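Local coordinates for calcium-binding EF hand family protein (Arabidopsis thaliana, PDB 6YIG) that binds calcium and probably acts as an endocytic adaptor in the plant TPLATE complex; this chain holds the protein's N-terminal EH domain, at residues S70-T75 / A98-P103. Numbering follows the deposited sequence. Where two conformers were deposited one is given.
Sequences SLRLVT and AKIPPP
Arg72 and Thr75, one turn apart on helix 64-78, face Ile100 and Pro103 of an extended strip that crosses the helix without regular structure; the closest CA pair is Thr75 and Pro103, at 4.5 Å. The strip is held by Thr75: OG1 donates to Pro101 O at 2.8 Å, meeting the carbonyl at 139° from 35° above its plane. With OG1 anti to its own carbonyl carbon (chi1 -62°), the hydroxyl also lies against the Pro103 ring. A valine here would probably leave Pro101 O without this donor and the proline run less firmly fixed to the helix. Pro103 wedges between Leu71 and Val74, its CG 3.7 Å from Leu71 CD2 and its CB 3.5 Å from Val74 CG1, both side chains crossing it nearly at right angles. Ile100 lays CG2 over the Arg72 backbone, 3.5 Å from Arg72 O, while the extended Arg72 chain carries NE to a water, 3.0 Å away in the guanidinium plane, that donates to Ile100 O. Beyond, Pro103 O accepts from Tyr16 OH and Pro102 touches Phe13, both on helix 12-20. The proline-rich segment at the C-terminal end of this EH domain thus folds back over the paired EF-hands, as is characteristic of EH domains.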
ATOM      1  N   SER A  70      -0.875   2.552   1.147  0.59 10.13           N
ATOM      2  CA  SER A  70      -0.537   2.042  -0.185  0.59 11.20           C
ATOM      3  C   SER A  70      -1.150   0.666  -0.411  0.59 12.34           C
ATOM      4  O   SER A  70      -1.529   0.338  -1.535  0.59 12.20           O
ATOM      5  CB  SER A  70       0.976   1.998  -0.403  0.59 11.47           C
ATOM      6  OG  SER A  70       1.609   0.884   0.220  0.59 12.67           O
ATOM      7  N   LEU A  71      -1.241  -0.150   0.635  1.00 11.62           N
ATOM      8  CA  LEU A  71      -1.899  -1.455   0.527  1.00 11.83           C
ATOM      9  C   LEU A  71      -3.385  -1.293   0.220  1.00 11.43           C
ATOM     10  O   LEU A  71      -3.952  -2.038  -0.597  1.00 12.11           O
ATOM     11  CB  LEU A  71      -1.704  -2.238   1.831  1.00 13.01           C
ATOM     12  CG  LEU A  71      -0.285  -2.774   2.082  1.00 12.50           C
ATOM     13  CD1 LEU A  71      -0.211  -3.302   3.532  1.00 14.68           C
ATOM     14  CD2 LEU A  71       0.151  -3.812   1.073  1.00 13.60           C
ATOM     15  N   ARG A  72      -4.040  -0.319   0.871  1.00 12.52           N
ATOM     16  CA  ARG A  72      -5.450  -0.066   0.612  1.00 11.39           C
ATOM     17  C   ARG A  72      -5.669   0.375  -0.824  1.00 10.39           C
ATOM     18  O   ARG A  72      -6.617  -0.065  -1.477  1.00 11.78           O
ATOM     19  CB  ARG A  72      -5.997   0.991   1.577  1.00 11.47           C
ATOM     20  CG  ARG A  72      -6.032   0.545   3.011  1.00 14.30           C
ATOM     21  CD  ARG A  72      -6.545   1.633   3.962  1.00 13.82           C
ATOM     22  NE  ARG A  72      -6.585   1.088   5.322  1.00 16.76           N
ATOM     23  CZ  ARG A  72      -5.665   1.314   6.258  1.00 16.31           C
ATOM     24  NH1 ARG A  72      -4.652   2.135   6.051  1.00 14.50           N
ATOM     25  NH2 ARG A  72      -5.771   0.713   7.425  1.00 19.47           N
ATOM     26  N   LEU A  73      -4.822   1.265  -1.324  1.00 10.61           N
ATOM     27  CA  LEU A  73      -4.955   1.691  -2.711  1.00 10.81           C
ATOM     28  C   LEU A  73      -4.718   0.527  -3.656  1.00 11.14           C
ATOM     29  O   LEU A  73      -5.368   0.447  -4.711  1.00 12.37           O
ATOM     30  CB  LEU A  73      -3.997   2.831  -2.980  1.00 11.59           C
ATOM     31  CG  LEU A  73      -4.343   4.137  -2.284  1.00 11.16           C
ATOM     32  CD1 LEU A  73      -3.212   5.148  -2.444  1.00 16.88           C
ATOM     33  CD2 LEU A  73      -5.663   4.709  -2.780  1.00 14.68           C
ATOM     34  N   VAL A  74      -3.773  -0.362  -3.327  1.00 11.60           N
ATOM     35  CA  VAL A  74      -3.563  -1.563  -4.135  1.00 11.37           C
ATOM     36  C   VAL A  74      -4.822  -2.425  -4.171  1.00 11.39           C
ATOM     37  O   VAL A  74      -5.222  -2.914  -5.233  1.00 13.92           O
ATOM     38  CB  VAL A  74      -2.334  -2.353  -3.655  1.00 11.23           C
ATOM     39  CG1 VAL A  74      -2.318  -3.751  -4.251  1.00 13.20           C
ATOM     40  CG2 VAL A  74      -1.068  -1.592  -3.986  1.00 14.17           C
ATOM     41  N   THR A  75      -5.482  -2.622  -3.037  1.00 11.14           N
ATOM     42  CA  THR A  75      -6.738  -3.366  -3.063  1.00 11.70           C
ATOM     43  C   THR A  75      -7.759  -2.719  -3.986  1.00 14.19           C
ATOM     44  O   THR A  75      -8.429  -3.405  -4.772  1.00 15.30           O
ATOM     45  CB  THR A  75      -7.301  -3.481  -1.648  1.00 12.49           C
ATOM     46  OG1 THR A  75      -6.351  -4.213  -0.883  1.00 13.13           O
ATOM     47  CG2 THR A  75      -8.662  -4.192  -1.640  1.00 15.37           C
ATOM     48  N   ALA A  98     -11.069   2.227   6.709  1.00 15.04           N
ATOM     49  CA  ALA A  98     -11.201   1.064   7.578  1.00 15.03           C
ATOM     50  C   ALA A  98     -11.965  -0.074   6.914  1.00 17.79           C
ATOM     51  O   ALA A  98     -11.853  -1.216   7.358  1.00 24.15           O
ATOM     52  CB  ALA A  98     -11.890   1.463   8.879  1.00 16.73           C
ATOM     53  N   LYS A  99     -12.732   0.205   5.868  1.00 17.59           N
ATOM     54  CA  LYS A  99     -13.512  -0.821   5.188  1.00 18.98           C
ATOM     55  C   LYS A  99     -12.750  -1.512   4.064  1.00 16.27           C
ATOM     56  O   LYS A  99     -13.262  -2.477   3.496  1.00 20.17           O
ATOM     57  CB  LYS A  99     -14.792  -0.203   4.611  1.00 24.04           C
ATOM     58  CG  LYS A  99     -15.707   0.419   5.650  1.00 31.29           C
ATOM     59  CD  LYS A  99     -16.876   1.146   4.995  1.00 37.19           C
ATOM     60  N   ILE A 100     -11.550  -1.053   3.737  1.00 15.85           N
ATOM     61  CA  ILE A 100     -10.803  -1.567   2.596  1.00 14.49           C
ATOM     62  C   ILE A 100      -9.987  -2.766   3.054  1.00 13.60           C
ATOM     63  O   ILE A 100      -9.132  -2.621   3.959  1.00 15.01           O
ATOM     64  CB  ILE A 100      -9.910  -0.489   1.977  1.00 14.81           C
ATOM     65  CG1 ILE A 100     -10.748   0.711   1.551  1.00 16.09           C
ATOM     66  CG2 ILE A 100      -9.117  -1.090   0.806  1.00 13.16           C
ATOM     67  CD1 ILE A 100      -9.897   1.895   1.070  1.00 19.68           C
ATOM     68  N   PRO A 101     -10.209  -3.953   2.489  1.00 14.26           N
ATOM     69  CA  PRO A 101      -9.422  -5.134   2.863  1.00 15.81           C
ATOM     70  C   PRO A 101      -7.961  -4.988   2.476  1.00 15.40           C
ATOM     71  O   PRO A 101      -7.601  -4.189   1.601  1.00 15.03           O
ATOM     72  CB  PRO A 101     -10.071  -6.273   2.061  1.00 18.59           C
ATOM     73  CG  PRO A 101     -11.376  -5.766   1.605  1.00 24.27           C
ATOM     74  CD  PRO A 101     -11.254  -4.277   1.492  1.00 16.77           C
ATOM     75  N   PRO A 102      -7.077  -5.771   3.088  1.00 15.89           N
ATOM     76  CA  PRO A 102      -5.714  -5.851   2.587  1.00 14.85           C
ATOM     77  C   PRO A 102      -5.695  -6.516   1.221  1.00 14.75           C
ATOM     78  O   PRO A 102      -6.570  -7.340   0.901  1.00 15.30           O
ATOM     79  CB  PRO A 102      -4.992  -6.701   3.648  1.00 18.68           C
ATOM     80  CG  PRO A 102      -6.046  -7.487   4.276  1.00 21.58           C
ATOM     81  CD  PRO A 102      -7.329  -6.692   4.206  1.00 19.53           C
ATOM     82  N   PRO A 103      -4.718  -6.194   0.392  1.00 13.84           N
ATOM     83  CA  PRO A 103      -4.665  -6.726  -0.972  1.00 14.17           C
ATOM     84  C   PRO A 103      -4.140  -8.157  -1.011  1.00 14.01           C
ATOM     85  O   PRO A 103      -3.755  -8.746   0.008  1.00 15.61           O
ATOM     86  CB  PRO A 103      -3.710  -5.745  -1.666  1.00 12.81           C
ATOM     87  CG  PRO A 103      -2.747  -5.354  -0.551  1.00 15.66           C
ATOM     88  CD  PRO A 103      -3.603  -5.258   0.665  1.00 15.84           C
TER
HETATM   89  O   HOH W   1      -8.517  -1.067   5.992  1.00 24.45           O